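PDB 2XU0: erythrocyte membrane protein 1 from Plasmodium falciparum, which probably binds host cell-surface receptors, the part present here being the N-terminal segment and first Duffy-binding-like domain, linked to rosetting of infected red cells. Local coordinates for residues 315-319 with 387-391; 326-331 with 380-384. The protein carries 10 engineered substitutions. All coordinates share one frame; numbering follows the deposited sequence. Where two conformers were deposited one is given.

Contact 1 of 2, residues 315-319 with 387-391; sequences WFEEW and KLEEF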
ATOM      1  N   TRP A 315      -0.297  -0.314  -5.186  1.00 25.35           N
ATOM      2  CA  TRP A 315      -1.489  -0.806  -4.497  1.00 26.26           C
ATOM      3  C   TRP A 315      -1.535  -2.306  -4.357  1.00 28.68           C
ATOM      4  O   TRP A 315      -1.984  -2.794  -3.328  1.00 26.67           O
ATOM      5  CB  TRP A 315      -2.776  -0.304  -5.162  1.00 25.26           C
ATOM      6  CG  TRP A 315      -3.037   1.178  -5.046  1.00 26.18           C
ATOM      7  CD1 TRP A 315      -2.372   2.089  -4.266  1.00 28.54           C
ATOM      8  CD2 TRP A 315      -4.186   1.864  -5.579  1.00 25.78           C
ATOM      9  NE1 TRP A 315      -2.986   3.328  -4.366  1.00 28.38           N
ATOM     10  CE2 TRP A 315      -4.119   3.208  -5.137  1.00 29.83           C
ATOM     11  CE3 TRP A 315      -5.266   1.469  -6.394  1.00 26.51           C
ATOM     12  CZ2 TRP A 315      -5.073   4.173  -5.527  1.00 29.27           C
ATOM     13  CZ3 TRP A 315      -6.189   2.430  -6.804  1.00 27.70           C
ATOM     14  CH2 TRP A 315      -6.083   3.763  -6.382  1.00 28.26           C
ATOM     15  N   PHE A 316      -1.067  -3.039  -5.387  1.00 25.78           N
ATOM     16  CA  PHE A 316      -1.048  -4.486  -5.371  1.00 24.83           C
ATOM     17  C   PHE A 316       0.024  -4.951  -4.360  1.00 26.39           C
ATOM     18  O   PHE A 316      -0.194  -5.929  -3.658  1.00 26.24           O
ATOM     19  CB  PHE A 316      -0.768  -4.997  -6.819  1.00 26.57           C
ATOM     20  CG  PHE A 316      -1.025  -6.453  -7.142  1.00 26.95           C
ATOM     21  CD1 PHE A 316      -1.614  -7.307  -6.204  1.00 28.41           C
ATOM     22  CD2 PHE A 316      -0.652  -6.985  -8.381  1.00 26.33           C
ATOM     23  CE1 PHE A 316      -1.854  -8.659  -6.509  1.00 28.02           C
ATOM     24  CE2 PHE A 316      -0.860  -8.341  -8.672  1.00 28.07           C
ATOM     25  CZ  PHE A 316      -1.480  -9.164  -7.748  1.00 26.90           C
ATOM     26  N   GLU A 317       1.169  -4.244  -4.274  1.00 21.88           N
ATOM     27  CA  GLU A 317       2.230  -4.589  -3.317  1.00 22.21           C
ATOM     28  C   GLU A 317       1.697  -4.354  -1.880  1.00 26.44           C
ATOM     29  O   GLU A 317       1.914  -5.180  -1.003  1.00 25.39           O
ATOM     30  CB  GLU A 317       3.516  -3.764  -3.594  1.00 23.52           C
ATOM     31  CG  GLU A 317       4.673  -4.058  -2.657  1.00 32.29           C
ATOM     32  CD  GLU A 317       4.664  -3.365  -1.304  1.00 43.88           C
ATOM     33  OE1 GLU A 317       3.969  -2.335  -1.151  1.00 31.82           O
ATOM     34  OE2 GLU A 317       5.329  -3.883  -0.381  1.00 32.78           O
ATOM     35  N   GLU A 318       0.976  -3.263  -1.653  1.00 25.05           N
ATOM     36  CA  GLU A 318       0.392  -3.009  -0.323  1.00 26.18           C
ATOM     37  C   GLU A 318      -0.740  -4.002  -0.040  1.00 31.57           C
ATOM     38  O   GLU A 318      -0.910  -4.449   1.102  1.00 31.63           O
ATOM     39  CB  GLU A 318      -0.138  -1.589  -0.259  1.00 27.92           C
ATOM     40  CG  GLU A 318      -0.664  -1.168   1.105  1.00 27.18           C
ATOM     41  CD  GLU A 318      -1.065   0.284   1.140  1.00 34.14           C
ATOM     42  OE1 GLU A 318      -0.927   0.962   0.094  1.00 36.35           O
ATOM     43  OE2 GLU A 318      -1.458   0.767   2.226  1.00 39.23           O
ATOM     44  N   TRP A 319      -1.487  -4.397  -1.093  1.00 30.00           N
ATOM     45  CA  TRP A 319      -2.570  -5.366  -0.929  1.00 27.74           C
ATOM     46  C   TRP A 319      -1.994  -6.654  -0.374  1.00 30.85           C
ATOM     47  O   TRP A 319      -2.526  -7.206   0.589  1.00 30.57           O
ATOM     48  CB  TRP A 319      -3.314  -5.620  -2.256  1.00 25.65           C
ATOM     49  CG  TRP A 319      -4.395  -6.659  -2.136  1.00 27.12           C
ATOM     50  CD1 TRP A 319      -5.712  -6.437  -1.850  1.00 29.91           C
ATOM     51  CD2 TRP A 319      -4.227  -8.086  -2.180  1.00 27.29           C
ATOM     52  NE1 TRP A 319      -6.381  -7.633  -1.741  1.00 29.71           N
ATOM     53  CE2 TRP A 319      -5.497  -8.663  -1.939  1.00 30.92           C
ATOM     54  CE3 TRP A 319      -3.144  -8.934  -2.473  1.00 28.68           C
ATOM     55  CZ2 TRP A 319      -5.708 -10.045  -1.967  1.00 29.49           C
ATOM     56  CZ3 TRP A 319      -3.335 -10.306  -2.430  1.00 30.07           C
ATOM     57  CH2 TRP A 319      -4.605 -10.849  -2.162  1.00 30.92           C
ATOM     58  N   LYS A 387     -10.589 -12.205  -0.331  1.00 28.10           N
ATOM     59  CA  LYS A 387      -9.189 -11.845  -0.628  1.00 26.52           C
ATOM     60  C   LYS A 387      -8.748 -12.564  -1.899  1.00 32.43           C
ATOM     61  O   LYS A 387      -8.141 -11.951  -2.771  1.00 32.65           O
ATOM     62  CB  LYS A 387      -8.287 -12.176   0.566  1.00 27.70           C
ATOM     63  CG  LYS A 387      -8.462 -11.201   1.736  1.00 31.21           C
ATOM     64  CD  LYS A 387      -7.814  -9.865   1.400  1.00 39.50           C
ATOM     65  CE  LYS A 387      -8.442  -8.699   2.085  1.00 51.92           C
ATOM     66  NZ  LYS A 387      -7.880  -7.438   1.538  1.00 62.14           N
ATOM     67  N   LEU A 388      -9.187 -13.820  -2.068  1.00 29.38           N
ATOM     68  CA  LEU A 388      -8.906 -14.573  -3.283  1.00 28.53           C
ATOM     69  C   LEU A 388      -9.449 -13.825  -4.491  1.00 32.06           C
ATOM     70  O   LEU A 388      -8.759 -13.784  -5.507  1.00 33.01           O
ATOM     71  CB  LEU A 388      -9.494 -16.001  -3.228  1.00 27.94           C
ATOM     72  CG  LEU A 388      -9.302 -16.903  -4.495  1.00 31.35           C
ATOM     73  CD1 LEU A 388      -7.808 -17.074  -4.872  1.00 30.22           C
ATOM     74  CD2 LEU A 388      -9.974 -18.260  -4.334  1.00 31.96           C
ATOM     75  N   GLU A 389     -10.693 -13.285  -4.412  1.00 27.53           N
ATOM     76  CA  GLU A 389     -11.297 -12.586  -5.540  1.00 27.55           C
ATOM     77  C   GLU A 389     -10.509 -11.320  -5.870  1.00 30.28           C
ATOM     78  O   GLU A 389     -10.172 -11.101  -7.028  1.00 28.84           O
ATOM     79  CB  GLU A 389     -12.796 -12.312  -5.328  1.00 28.54           C
ATOM     80  CG  GLU A 389     -13.422 -11.460  -6.417  1.00 37.12           C
ATOM     81  CD  GLU A 389     -14.936 -11.421  -6.322  1.00 68.78           C
ATOM     82  OE1 GLU A 389     -15.475 -10.359  -5.939  1.00 61.31           O
ATOM     83  OE2 GLU A 389     -15.580 -12.467  -6.574  1.00 72.17           O
ATOM     84  N   GLU A 390     -10.192 -10.521  -4.847  1.00 26.75           N
ATOM     85  CA  GLU A 390      -9.360  -9.326  -4.960  1.00 26.44           C
ATOM     86  C   GLU A 390      -8.045  -9.656  -5.636  1.00 27.43           C
ATOM     87  O   GLU A 390      -7.562  -8.862  -6.442  1.00 25.35           O
ATOM     88  CB  GLU A 390      -9.105  -8.744  -3.565  1.00 27.73           C
ATOM     89  CG  GLU A 390     -10.340  -8.086  -2.964  1.00 31.04           C
ATOM     90  CD  GLU A 390     -10.149  -7.525  -1.568  0.80 31.42           C
ATOM     91  OE1 GLU A 390      -9.020  -7.610  -1.041  0.60 18.26           O
ATOM     92  OE2 GLU A 390     -11.157  -7.117  -0.955  0.60 23.96           O
ATOM     93  N   PHE A 391      -7.451 -10.802  -5.272  1.00 24.26           N
ATOM     94  CA  PHE A 391      -6.206 -11.313  -5.817  1.00 23.34           C
ATOM     95  C   PHE A 391      -6.321 -11.592  -7.327  1.00 27.20           C
ATOM     96  O   PHE A 391      -5.496 -11.094  -8.102  1.00 26.74           O
ATOM     97  CB  PHE A 391      -5.758 -12.598  -5.064  1.00 25.70           C
ATOM     98  CG  PHE A 391      -4.594 -13.245  -5.777  1.00 27.38           C
ATOM     99  CD1 PHE A 391      -3.313 -12.691  -5.694  1.00 30.53           C
ATOM    100  CD2 PHE A 391      -4.793 -14.322  -6.628  1.00 28.64           C
ATOM    101  CE1 PHE A 391      -2.254 -13.226  -6.433  1.00 30.79           C
ATOM    102  CE2 PHE A 391      -3.735 -14.856  -7.364  1.00 31.58           C
ATOM    103  CZ  PHE A 391      -2.474 -14.299  -7.263  1.00 29.86           C
TER
HETATM  104  O   HOH W   1      -5.154  -6.732   1.670  1.00 28.38           O
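Trp319 reaches across to Lys387, Glu390 and Phe391, joining two antiparallel helices, 311-338 and 371-407, of the mainly helical Duffy-binding-like fold. The short segments run at 156° with their axes 12.1 Å apart, a spacing that large aromatic side chains can bridge. With CG anti to the backbone N (chi1 177°), the indole points at the partner helix. Trp319 NE1 donates to Glu390 OE1 at 2.7 Å, nearly straight (168°) and close to the indole plane. Glu390 OE1 is met on its anti side by the indole, and its syn lone pair takes Lys387 NZ at 2.8 Å in a salt bridge, so one oxygen of a buried carboxylate is gripped twice and the ammonium probably stabilises its charge. On the benzo edge, Trp319 CZ2 faces Lys387 O at 3.2 Å, near the ring plane, while Trp319 CH2 packs 3.6 Å from Phe391 CB and CZ3 sits at the edge of the Phe391 ring. Phe316 extends the apolar side, its CZ 4.3 Å from Phe391 CE1, while Leu433 and Leu436 of helix 429-437 cover the two phenylalanines. A water accepts from Lys387 NZ at 2.8 Å and donates to Trp319 O at 2.9 Å.

Contact 2 of 2, residues 326-331 with 380-384; sequences IKKIKI and YNEWI
Lys330 NZ has two partners: the indole of Trp383 across the helix pair, and Glu107 from a loop, which forms a salt bridge with it. Lys330 NZ stands over the face of the indole, 4.5 Å from the centroid of the Trp383 five-membered ring, in a cation-pi contact. Lys330 CE lies directly above the centroid of the same Trp383 five-membered ring at 3.6 Å, making a CH-pi contact, while CD rests over the ring fusion at CD2. Lysine suits the place because its long methylene chain can cover an aromatic face and still deliver a charge beyond it; the bend at chi4 (-99°) turns NZ aside from the extended run of the chain. The six-membered part of the indole continues toward the other helix, where Ile326 CG2 meets Trp383 CZ2 at 3.6 Å and Lys327 CB approaches Trp383 CH2.

These segments belong to the antiparallel pair of helices 311-338 and 371-407 in the C-terminal part of the Duffy-binding-like domain, here running at 166° to each other with axes 11.3 Å apart. Tyr380 fills the next turn along. The edge of its ring receives Lys330 CB, 3.7 Å from Tyr380 CD1, and Ile331 closes on the phenol end, with Ile331 CG1 lying 3.6 Å from Tyr380 OH. Lys327 is fully stretched, which carries its methylenes past the hydroxyl, with Lys327 CE 3.3 Å from Tyr380 OH, and leaves NZ to donate to the backbone oxygen of Thr460.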
ATOM      1  N   ILE A 326      -2.553  -9.248   7.996  1.00 35.49           N
ATOM      2  CA  ILE A 326      -3.895  -9.526   8.513  1.00 34.19           C
ATOM      3  C   ILE A 326      -4.185 -11.025   8.634  1.00 39.09           C
ATOM      4  O   ILE A 326      -4.818 -11.428   9.610  1.00 39.67           O
ATOM      5  CB  ILE A 326      -5.018  -8.724   7.763  1.00 35.58           C
ATOM      6  CG1 ILE A 326      -4.837  -7.174   7.875  1.00 35.23           C
ATOM      7  CG2 ILE A 326      -6.426  -9.134   8.169  1.00 33.97           C
ATOM      8  CD1 ILE A 326      -4.634  -6.661   9.288  1.00 52.67           C
ATOM      9  N   LYS A 327      -3.742 -11.841   7.662  1.00 34.72           N
ATOM     10  CA  LYS A 327      -3.924 -13.292   7.690  1.00 34.98           C
ATOM     11  C   LYS A 327      -3.337 -13.892   8.980  1.00 41.76           C
ATOM     12  O   LYS A 327      -3.968 -14.764   9.590  1.00 41.77           O
ATOM     13  CB  LYS A 327      -3.312 -13.971   6.444  1.00 36.27           C
ATOM     14  CG  LYS A 327      -3.552 -15.481   6.380  1.00 37.00           C
ATOM     15  CD  LYS A 327      -2.902 -16.108   5.141  1.00 39.05           C
ATOM     16  CE  LYS A 327      -3.131 -17.592   5.138  1.00 41.79           C
ATOM     17  NZ  LYS A 327      -2.561 -18.254   3.938  1.00 47.64           N
ATOM     18  N   LYS A 328      -2.142 -13.420   9.396  1.00 37.80           N
ATOM     19  CA  LYS A 328      -1.511 -13.887  10.634  1.00 38.49           C
ATOM     20  C   LYS A 328      -2.396 -13.569  11.849  1.00 42.64           C
ATOM     21  O   LYS A 328      -2.610 -14.451  12.686  1.00 41.17           O
ATOM     22  CB  LYS A 328      -0.098 -13.309  10.805  1.00 40.58           C
ATOM     23  CG  LYS A 328       0.948 -14.099  10.042  1.00 48.78           C
ATOM     24  CD  LYS A 328       2.304 -13.423  10.122  1.00 54.73           C
ATOM     25  CE  LYS A 328       3.191 -13.820   8.973  1.00 55.92           C
ATOM     26  NZ  LYS A 328       4.024 -12.681   8.511  1.00 56.05           N
ATOM     27  N   ILE A 329      -2.980 -12.356  11.889  1.00 39.15           N
ATOM     28  CA  ILE A 329      -3.891 -11.961  12.964  1.00 39.87           C
ATOM     29  C   ILE A 329      -5.140 -12.862  13.000  1.00 45.79           C
ATOM     30  O   ILE A 329      -5.556 -13.308  14.082  1.00 46.50           O
ATOM     31  CB  ILE A 329      -4.271 -10.477  12.834  1.00 43.02           C
ATOM     32  CG1 ILE A 329      -3.048  -9.558  13.116  1.00 41.94           C
ATOM     33  CG2 ILE A 329      -5.491 -10.133  13.734  1.00 44.46           C
ATOM     34  CD1 ILE A 329      -3.239  -8.105  12.656  1.00 38.83           C
ATOM     35  N   LYS A 330      -5.718 -13.138  11.819  1.00 41.03           N
ATOM     36  CA  LYS A 330      -6.927 -13.946  11.709  1.00 39.62           C
ATOM     37  C   LYS A 330      -6.685 -15.404  12.038  1.00 43.93           C
ATOM     38  O   LYS A 330      -7.527 -15.990  12.701  1.00 44.66           O
ATOM     39  CB  LYS A 330      -7.607 -13.763  10.348  1.00 40.04           C
ATOM     40  CG  LYS A 330      -7.996 -12.339  10.107  1.00 32.73           C
ATOM     41  CD  LYS A 330      -9.043 -12.193   9.047  1.00 34.38           C
ATOM     42  CE  LYS A 330      -9.476 -10.748   8.986  1.00 31.41           C
ATOM     43  NZ  LYS A 330     -10.743 -10.500   9.714  1.00 37.47           N
ATOM     44  N   ILE A 331      -5.535 -15.981  11.633  1.00 41.29           N
ATOM     45  CA  ILE A 331      -5.191 -17.380  11.933  1.00 42.25           C
ATOM     46  C   ILE A 331      -5.086 -17.604  13.456  1.00 48.13           C
ATOM     47  O   ILE A 331      -5.566 -18.622  13.957  1.00 45.72           O
ATOM     48  CB  ILE A 331      -3.924 -17.846  11.169  1.00 45.49           C
ATOM     49  CG1 ILE A 331      -4.181 -18.000   9.654  1.00 46.63           C
ATOM     50  CG2 ILE A 331      -3.267 -19.114  11.788  1.00 45.95           C
ATOM     51  CD1 ILE A 331      -5.042 -19.137   9.237  1.00 60.00           C
ATOM     52  N   TYR A 380     -13.521 -16.781   9.000  1.00 38.47           N
ATOM     53  CA  TYR A 380     -12.189 -16.763   8.388  1.00 37.14           C
ATOM     54  C   TYR A 380     -12.313 -17.146   6.907  1.00 39.36           C
ATOM     55  O   TYR A 380     -11.703 -16.504   6.062  1.00 38.60           O
ATOM     56  CB  TYR A 380     -11.221 -17.740   9.103  1.00 37.33           C
ATOM     57  CG  TYR A 380      -9.848 -17.792   8.468  1.00 37.36           C
ATOM     58  CD1 TYR A 380      -8.920 -16.774   8.681  1.00 38.46           C
ATOM     59  CD2 TYR A 380      -9.499 -18.819   7.597  1.00 37.90           C
ATOM     60  CE1 TYR A 380      -7.665 -16.791   8.064  1.00 36.70           C
ATOM     61  CE2 TYR A 380      -8.243 -18.856   6.985  1.00 38.32           C
ATOM     62  CZ  TYR A 380      -7.336 -17.829   7.210  1.00 42.53           C
ATOM     63  OH  TYR A 380      -6.099 -17.858   6.613  1.00 43.87           O
ATOM     64  N   ASN A 381     -13.098 -18.169   6.594  1.00 36.45           N
ATOM     65  CA  ASN A 381     -13.265 -18.575   5.195  1.00 37.81           C
ATOM     66  C   ASN A 381     -13.944 -17.485   4.352  1.00 42.68           C
ATOM     67  O   ASN A 381     -13.603 -17.381   3.179  1.00 42.18           O
ATOM     68  CB  ASN A 381     -14.034 -19.890   5.062  1.00 41.74           C
ATOM     69  CG  ASN A 381     -13.370 -21.088   5.685  1.00 62.03           C
ATOM     70  OD1 ASN A 381     -12.166 -21.104   5.965  1.00 49.77           O
ATOM     71  ND2 ASN A 381     -14.163 -22.122   5.929  1.00 54.15           N
ATOM     72  N   GLU A 382     -14.871 -16.673   4.925  1.00 38.92           N
ATOM     73  CA  GLU A 382     -15.505 -15.616   4.118  1.00 38.75           C
ATOM     74  C   GLU A 382     -14.481 -14.537   3.726  1.00 41.92           C
ATOM     75  O   GLU A 382     -14.455 -14.108   2.560  1.00 40.76           O
ATOM     76  CB  GLU A 382     -16.782 -15.008   4.730  1.00 39.86           C
ATOM     77  CG  GLU A 382     -16.672 -14.119   5.955  0.50 51.82           C
ATOM     78  CD  GLU A 382     -17.985 -13.461   6.346  0.50 66.47           C
ATOM     79  OE1 GLU A 382     -18.083 -12.965   7.491  0.50 50.86           O
ATOM     80  OE2 GLU A 382     -18.919 -13.447   5.510  0.50 52.51           O
ATOM     81  N   TRP A 383     -13.607 -14.147   4.696  1.00 36.12           N
ATOM     82  CA  TRP A 383     -12.541 -13.178   4.440  1.00 34.41           C
ATOM     83  C   TRP A 383     -11.594 -13.699   3.374  1.00 34.39           C
ATOM     84  O   TRP A 383     -11.306 -12.963   2.449  1.00 34.16           O
ATOM     85  CB  TRP A 383     -11.785 -12.835   5.723  1.00 32.81           C
ATOM     86  CG  TRP A 383     -10.651 -11.876   5.514  1.00 33.40           C
ATOM     87  CD1 TRP A 383     -10.728 -10.517   5.399  1.00 35.92           C
ATOM     88  CD2 TRP A 383      -9.263 -12.209   5.442  1.00 32.81           C
ATOM     89  NE1 TRP A 383      -9.469  -9.987   5.237  1.00 34.14           N
ATOM     90  CE2 TRP A 383      -8.548 -11.003   5.289  1.00 35.75           C
ATOM     91  CE3 TRP A 383      -8.543 -13.413   5.561  1.00 34.26           C
ATOM     92  CZ2 TRP A 383      -7.153 -10.973   5.161  1.00 35.21           C
ATOM     93  CZ3 TRP A 383      -7.157 -13.376   5.472  1.00 35.13           C
ATOM     94  CH2 TRP A 383      -6.480 -12.169   5.270  1.00 35.56           C
ATOM     95  N   ILE A 384     -11.144 -14.971   3.482  1.00 31.85           N
ATOM     96  CA  ILE A 384     -10.194 -15.592   2.554  1.00 34.46           C
ATOM     97  C   ILE A 384     -10.771 -15.655   1.145  1.00 38.04           C
ATOM     98  O   ILE A 384     -10.034 -15.493   0.168  1.00 37.93           O
ATOM     99  CB  ILE A 384      -9.713 -16.981   3.097  1.00 38.86           C
ATOM    100  CG1 ILE A 384      -8.534 -16.826   4.047  1.00 39.71           C
ATOM    101  CG2 ILE A 384      -9.412 -18.027   1.990  1.00 42.87           C
ATOM    102  CD1 ILE A 384      -7.094 -16.402   3.444  1.00 40.70           C
TER

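Overall arrangement
Both contacts join the same two helices, 311-338 and 371-407, with centres about 14 Å apart. Because the helices are antiparallel, the order reverses on the second one: 315-319 precedes 326-331 on the first, whereas 380-384, the partner of the latter, precedes 387-391. Contact 2 thus closes the shorter chain excursion and contact 1 the longer one around it. Contact 1 is the more buried, with the side chain of Glu390 roughly 10 Å from those of the magnesium-site residues Ile118 and Asn121. The helices are thus paired at two levels in the part of the Duffy-binding-like domain they build, and Phe323, whose ring meets both Trp319 and Trp383, continues the aromatic packing between them.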